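Chitinase (Thermococcus chitonophagus, PDB 5XSW) probably cleaves chitin chains internally as an endochitinase, and is seen here as a piece of a longer protein with glycan bound in a pocket. Local coordinates at residues 426-438 against 452-464. Sequence-based numbering, arbitrary orientation.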
loop_
_atom_site.group_PDB
_atom_site.type_symbol
_atom_site.label_atom_id
_atom_site.label_comp_id
_atom_site.label_asym_id
_atom_site.label_seq_id
_atom_site.Cartn_x
_atom_site.Cartn_y
_atom_site.Cartn_z
ATOM N N ALA A 426 -9.884 6.343 -33.762
ATOM C CA ALA A 426 -11.008 5.599 -34.354
ATOM C C ALA A 426 -12.138 5.400 -33.345
ATOM O O ALA A 426 -13.342 5.507 -33.670
ATOM C CB ALA A 426 -10.537 4.244 -34.892
ATOM N N MET A 427 -11.753 5.090 -32.108
ATOM C CA MET A 427 -12.748 4.937 -31.038
ATOM C C MET A 427 -13.560 6.232 -30.861
ATOM O O MET A 427 -14.804 6.225 -30.812
ATOM C CB MET A 427 -12.026 4.506 -29.728
ATOM C CG MET A 427 -12.995 4.196 -28.561
ATOM S SD MET A 427 -12.046 4.326 -27.019
ATOM C CE MET A 427 -12.098 6.079 -26.826
ATOM N N MET A 428 -12.869 7.361 -30.779
ATOM C CA MET A 428 -13.553 8.617 -30.546
ATOM C C MET A 428 -14.450 9.038 -31.740
ATOM O O MET A 428 -15.523 9.586 -31.523
ATOM C CB MET A 428 -12.507 9.706 -30.211
ATOM C CG MET A 428 -11.914 9.559 -28.770
ATOM S SD MET A 428 -13.181 9.349 -27.456
ATOM C CE MET A 428 -14.124 10.853 -27.563
ATOM N N ARG A 429 -14.055 8.740 -32.994
ATOM C CA ARG A 429 -15.015 8.920 -34.129
ATOM C C ARG A 429 -16.318 8.124 -33.918
ATOM O O ARG A 429 -17.431 8.658 -34.050
ATOM C CB ARG A 429 -14.359 8.516 -35.475
ATOM C CG ARG A 429 -13.313 9.532 -35.964
ATOM C CD ARG A 429 -12.881 9.310 -37.431
ATOM N NE ARG A 429 -12.126 8.066 -37.615
ATOM C CZ ARG A 429 -10.825 7.937 -37.348
ATOM N NH1 ARG A 429 -10.115 8.972 -36.894
ATOM N NH2 ARG A 429 -10.230 6.777 -37.543
ATOM N N ASP A 430 -16.193 6.835 -33.557
ATOM C CA ASP A 430 -17.380 6.030 -33.246
ATOM C C ASP A 430 -18.205 6.585 -32.083
ATOM O O ASP A 430 -19.433 6.626 -32.138
ATOM C CB ASP A 430 -16.977 4.598 -32.902
ATOM C CG ASP A 430 -16.631 3.756 -34.135
ATOM O OD1 ASP A 430 -16.777 4.235 -35.306
ATOM O OD2 ASP A 430 -16.226 2.590 -33.913
ATOM N N VAL A 431 -17.520 7.014 -31.014
ATOM C CA VAL A 431 -18.235 7.590 -29.856
ATOM C C VAL A 431 -18.988 8.842 -30.264
ATOM O O VAL A 431 -20.159 9.064 -29.906
ATOM C CB VAL A 431 -17.217 7.930 -28.703
ATOM C CG1 VAL A 431 -17.851 8.863 -27.647
ATOM C CG2 VAL A 431 -16.660 6.614 -28.079
ATOM N N LYS A 432 -18.307 9.709 -31.020
ATOM C CA LYS A 432 -19.008 10.937 -31.479
ATOM C C LYS A 432 -20.196 10.637 -32.394
ATOM O O LYS A 432 -21.302 11.247 -32.278
ATOM C CB LYS A 432 -18.035 11.881 -32.213
ATOM C CG LYS A 432 -18.751 13.193 -32.614
ATOM C CD LYS A 432 -17.802 14.292 -32.914
ATOM C CE LYS A 432 -18.560 15.634 -32.993
ATOM N NZ LYS A 432 -17.528 16.722 -33.069
ATOM N N ARG A 433 -19.989 9.683 -33.309
ATOM C CA ARG A 433 -21.120 9.278 -34.177
ATOM C C ARG A 433 -22.259 8.722 -33.360
ATOM O O ARG A 433 -23.436 9.053 -33.586
ATOM C CB ARG A 433 -20.681 8.239 -35.233
ATOM C CG ARG A 433 -21.835 7.849 -36.181
ATOM C CD ARG A 433 -21.383 6.921 -37.307
ATOM N NE ARG A 433 -22.514 6.434 -38.116
ATOM C CZ ARG A 433 -22.998 7.059 -39.191
ATOM N NH1 ARG A 433 -22.453 8.202 -39.601
ATOM N NH2 ARG A 433 -24.019 6.538 -39.862
ATOM N N ALA A 434 -21.935 7.890 -32.356
ATOM C CA ALA A 434 -23.020 7.365 -31.522
ATOM C C ALA A 434 -23.722 8.484 -30.742
ATOM O O ALA A 434 -24.958 8.518 -30.582
ATOM C CB ALA A 434 -22.444 6.246 -30.529
ATOM N N TYR A 435 -22.916 9.390 -30.198
ATOM C CA TYR A 435 -23.511 10.549 -29.516
ATOM C C TYR A 435 -24.519 11.319 -30.466
ATOM O O TYR A 435 -25.673 11.620 -30.116
ATOM C CB TYR A 435 -22.394 11.481 -29.041
ATOM C CG TYR A 435 -22.921 12.814 -28.623
ATOM C CD1 TYR A 435 -23.337 13.029 -27.298
ATOM C CD2 TYR A 435 -23.068 13.859 -29.564
ATOM C CE1 TYR A 435 -23.868 14.236 -26.905
ATOM C CE2 TYR A 435 -23.615 15.065 -29.184
ATOM C CZ TYR A 435 -24.009 15.250 -27.858
ATOM O OH TYR A 435 -24.536 16.452 -27.454
ATOM N N ASP A 436 -24.040 11.604 -31.666
ATOM C CA ASP A 436 -24.862 12.326 -32.683
ATOM C C ASP A 436 -26.181 11.588 -32.944
ATOM O O ASP A 436 -27.259 12.190 -32.831
ATOM C CB ASP A 436 -24.055 12.508 -33.980
ATOM C CG ASP A 436 -22.953 13.526 -33.840
ATOM O OD1 ASP A 436 -23.123 14.416 -32.973
ATOM O OD2 ASP A 436 -21.925 13.430 -34.571
ATOM N N LEU A 437 -26.133 10.272 -33.195
ATOM C CA LEU A 437 -27.382 9.555 -33.442
ATOM C C LEU A 437 -28.300 9.498 -32.259
ATOM O O LEU A 437 -29.538 9.599 -32.369
ATOM C CB LEU A 437 -27.091 8.111 -33.928
ATOM C CG LEU A 437 -26.233 8.124 -35.205
ATOM C CD1 LEU A 437 -25.732 6.712 -35.653
ATOM C CD2 LEU A 437 -27.021 8.827 -36.348
ATOM N N LEU A 438 -27.718 9.278 -31.086
ATOM C CA LEU A 438 -28.556 9.173 -29.882
ATOM C C LEU A 438 -29.099 10.511 -29.478
ATOM O O LEU A 438 -30.183 10.586 -28.891
ATOM C CB LEU A 438 -27.747 8.543 -28.710
ATOM C CG LEU A 438 -27.360 7.080 -28.945
ATOM C CD1 LEU A 438 -26.418 6.554 -27.791
ATOM C CD2 LEU A 438 -28.596 6.179 -29.070
ATOM N N ASP A 452 -28.732 6.827 -22.248
ATOM C CA ASP A 452 -27.756 6.665 -23.312
ATOM C C ASP A 452 -26.327 6.331 -22.894
ATOM O O ASP A 452 -25.536 5.861 -23.715
ATOM C CB ASP A 452 -27.680 7.956 -24.133
ATOM C CG ASP A 452 -28.998 8.300 -24.787
ATOM O OD1 ASP A 452 -29.605 7.388 -25.408
ATOM O OD2 ASP A 452 -29.421 9.460 -24.661
ATOM N N PHE A 453 -25.915 6.699 -21.683
ATOM C CA PHE A 453 -24.464 6.663 -21.475
ATOM C C PHE A 453 -23.855 5.235 -21.463
ATOM O O PHE A 453 -22.712 5.045 -21.890
ATOM C CB PHE A 453 -24.059 7.451 -20.170
ATOM C CG PHE A 453 -22.561 7.694 -20.086
ATOM C CD1 PHE A 453 -21.929 8.467 -21.030
ATOM C CD2 PHE A 453 -21.791 7.124 -19.061
ATOM C CE1 PHE A 453 -20.525 8.672 -21.005
ATOM C CE2 PHE A 453 -20.412 7.318 -18.995
ATOM C CZ PHE A 453 -19.766 8.089 -19.963
ATOM N N LEU A 454 -24.593 4.209 -21.008
ATOM C CA LEU A 454 -24.022 2.866 -21.109
ATOM C C LEU A 454 -23.757 2.459 -22.563
ATOM O O LEU A 454 -22.764 1.782 -22.864
ATOM C CB LEU A 454 -24.934 1.802 -20.486
ATOM C CG LEU A 454 -24.960 1.769 -18.950
ATOM C CD1 LEU A 454 -25.897 0.619 -18.435
ATOM C CD2 LEU A 454 -23.490 1.572 -18.439
ATOM N N THR A 455 -24.630 2.909 -23.461
ATOM C CA THR A 455 -24.430 2.559 -24.900
ATOM C C THR A 455 -23.176 3.275 -25.443
ATOM O O THR A 455 -22.348 2.688 -26.142
ATOM C CB THR A 455 -25.721 2.890 -25.695
ATOM O OG1 THR A 455 -26.775 2.020 -25.248
ATOM C CG2 THR A 455 -25.486 2.616 -27.219
ATOM N N ILE A 456 -22.975 4.534 -25.019
ATOM C CA ILE A 456 -21.760 5.265 -25.372
ATOM C C ILE A 456 -20.518 4.539 -24.865
ATOM O O ILE A 456 -19.508 4.349 -25.585
ATOM C CB ILE A 456 -21.766 6.703 -24.786
ATOM C CG1 ILE A 456 -22.870 7.583 -25.410
ATOM C CG2 ILE A 456 -20.324 7.298 -24.890
ATOM C CD1 ILE A 456 -22.606 7.968 -26.936
ATOM N N LEU A 457 -20.560 4.131 -23.599
ATOM C CA LEU A 457 -19.431 3.333 -23.058
ATOM C C LEU A 457 -19.140 2.034 -23.864
ATOM O O LEU A 457 -17.968 1.690 -24.133
ATOM C CB LEU A 457 -19.700 2.965 -21.593
ATOM C CG LEU A 457 -19.589 4.155 -20.581
ATOM C CD1 LEU A 457 -19.904 3.711 -19.124
ATOM C CD2 LEU A 457 -18.188 4.818 -20.667
ATOM N N ARG A 458 -20.197 1.343 -24.255
ATOM C CA ARG A 458 -20.048 0.074 -24.997
ATOM C C ARG A 458 -19.453 0.317 -26.360
ATOM O O ARG A 458 -18.565 -0.429 -26.806
ATOM C CB ARG A 458 -21.423 -0.625 -25.130
ATOM C CG ARG A 458 -21.812 -1.255 -23.809
ATOM C CD ARG A 458 -23.180 -1.885 -23.750
ATOM N NE ARG A 458 -23.468 -2.178 -22.351
ATOM C CZ ARG A 458 -24.675 -2.246 -21.836
ATOM N NH1 ARG A 458 -25.740 -2.070 -22.601
ATOM N NH2 ARG A 458 -24.828 -2.451 -20.541
ATOM N N VAL A 459 -19.898 1.401 -27.004
ATOM C CA VAL A 459 -19.270 1.786 -28.264
ATOM C C VAL A 459 -17.816 2.041 -28.064
ATOM O O VAL A 459 -16.979 1.500 -28.803
ATOM C CB VAL A 459 -19.948 3.011 -28.858
ATOM C CG1 VAL A 459 -19.087 3.606 -29.963
ATOM C CG2 VAL A 459 -21.317 2.582 -29.377
ATOM N N ALA A 460 -17.469 2.831 -27.046
ATOM C CA ALA A 460 -16.031 3.049 -26.799
ATOM C C ALA A 460 -15.310 1.740 -26.534
ATOM O O ALA A 460 -14.193 1.514 -27.037
ATOM C CB ALA A 460 -15.826 4.022 -25.582
ATOM N N MET A 461 -15.926 0.881 -25.710
ATOM C CA MET A 461 -15.215 -0.329 -25.272
ATOM C C MET A 461 -15.040 -1.401 -26.333
ATOM O O MET A 461 -14.193 -2.314 -26.185
ATOM C CB MET A 461 -15.929 -0.945 -24.034
ATOM C CG MET A 461 -15.758 0.031 -22.821
ATOM S SD MET A 461 -16.670 -0.519 -21.368
ATOM C CE MET A 461 -15.599 -1.820 -20.770
ATOM N N LYS A 462 -15.815 -1.290 -27.414
ATOM C CA LYS A 462 -15.584 -2.150 -28.585
ATOM C C LYS A 462 -14.159 -1.963 -29.048
ATOM O O LYS A 462 -13.590 -2.834 -29.651
ATOM C CB LYS A 462 -16.561 -1.804 -29.724
ATOM C CG LYS A 462 -18.005 -2.261 -29.515
ATOM C CD LYS A 462 -18.038 -3.828 -29.787
ATOM C CE LYS A 462 -19.432 -4.447 -29.691
ATOM N NZ LYS A 462 -19.369 -5.970 -29.789
ATOM N N HIS A 463 -13.565 -0.813 -28.804
ATOM C CA HIS A 463 -12.185 -0.571 -29.195
ATOM C C HIS A 463 -11.139 -0.862 -28.126
ATOM O O HIS A 463 -9.983 -0.682 -28.342
ATOM C CB HIS A 463 -11.996 0.848 -29.705
ATOM C CG HIS A 463 -12.859 1.195 -30.864
ATOM N ND1 HIS A 463 -12.371 1.317 -32.138
ATOM C CD2 HIS A 463 -14.179 1.439 -30.944
ATOM C CE1 HIS A 463 -13.354 1.623 -32.952
ATOM N NE2 HIS A 463 -14.462 1.701 -32.252
ATOM N N TRP A 464 -11.557 -1.330 -26.926
ATOM C CA TRP A 464 -10.597 -1.579 -25.847
ATOM C C TRP A 464 -9.982 -2.984 -25.934
ATOM O O TRP A 464 -10.611 -3.916 -26.425
ATOM C CB TRP A 464 -11.289 -1.364 -24.490
ATOM C CG TRP A 464 -11.616 0.082 -24.169
ATOM C CD1 TRP A 464 -11.682 1.135 -25.043
ATOM C CD2 TRP A 464 -11.943 0.618 -22.874
ATOM N NE1 TRP A 464 -12.038 2.287 -24.378
ATOM C CE2 TRP A 464 -12.194 1.995 -23.041
ATOM C CE3 TRP A 464 -12.057 0.054 -21.585
ATOM C CZ2 TRP A 464 -12.546 2.834 -21.966
ATOM C CZ3 TRP A 464 -12.403 0.882 -20.522
ATOM C CH2 TRP A 464 -12.656 2.254 -20.721
HETATM O O HOH W 1 -31.207 8.461 -27.180
#
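CA of M427 sits over the centre of one face of the H463 imidazole, 3.6 Å from the ring centroid and almost exactly on the ring normal, a CH-pi contact, with CB beside it over the same face. At the edge of the same ring, near its plane, NE2 of H463 donates to OD2 of D430 at 2.6 Å. D430 OD2 is met on the anti side, with the donor tilted well out of the carboxylate plane, which is turned 60° from the ring; OD1 is held by the backbone N of G125. With D430 so engaged, an alanine in place of H463 would probably leave OD2 without this donor and uncover the backbone of M427. The W464 indole has M461 CG over one face and M427 SD at its edge, a Met-aromatic contact in which NE1 gives SD a weak hydrogen bond of 3.3 Å. CG of M427 is anti to its N (chi1 -175°), which carries the chain past the carbonyl O of A460 to that edge.

Helices 421-439 and 449-461 form an antiparallel hairpin, the segment axes 8.7 Å apart at an angle of 155°, and F406 of helix 399-412 packs against A460. The side chain of I456 is a knob in the hole made by V431, A434, L438 and Y435, its CD1 3.6 Å from Y435 N. Beside it, V431 CG2 meets A460 CB at 3.7 Å, and V459 spans D430 and A434. At the far end CB and CD2 of L438 lie against OD1 of D452, which accepts from water 1 at 2.6 Å and also bonds to Y139; the same water donates to L438 O.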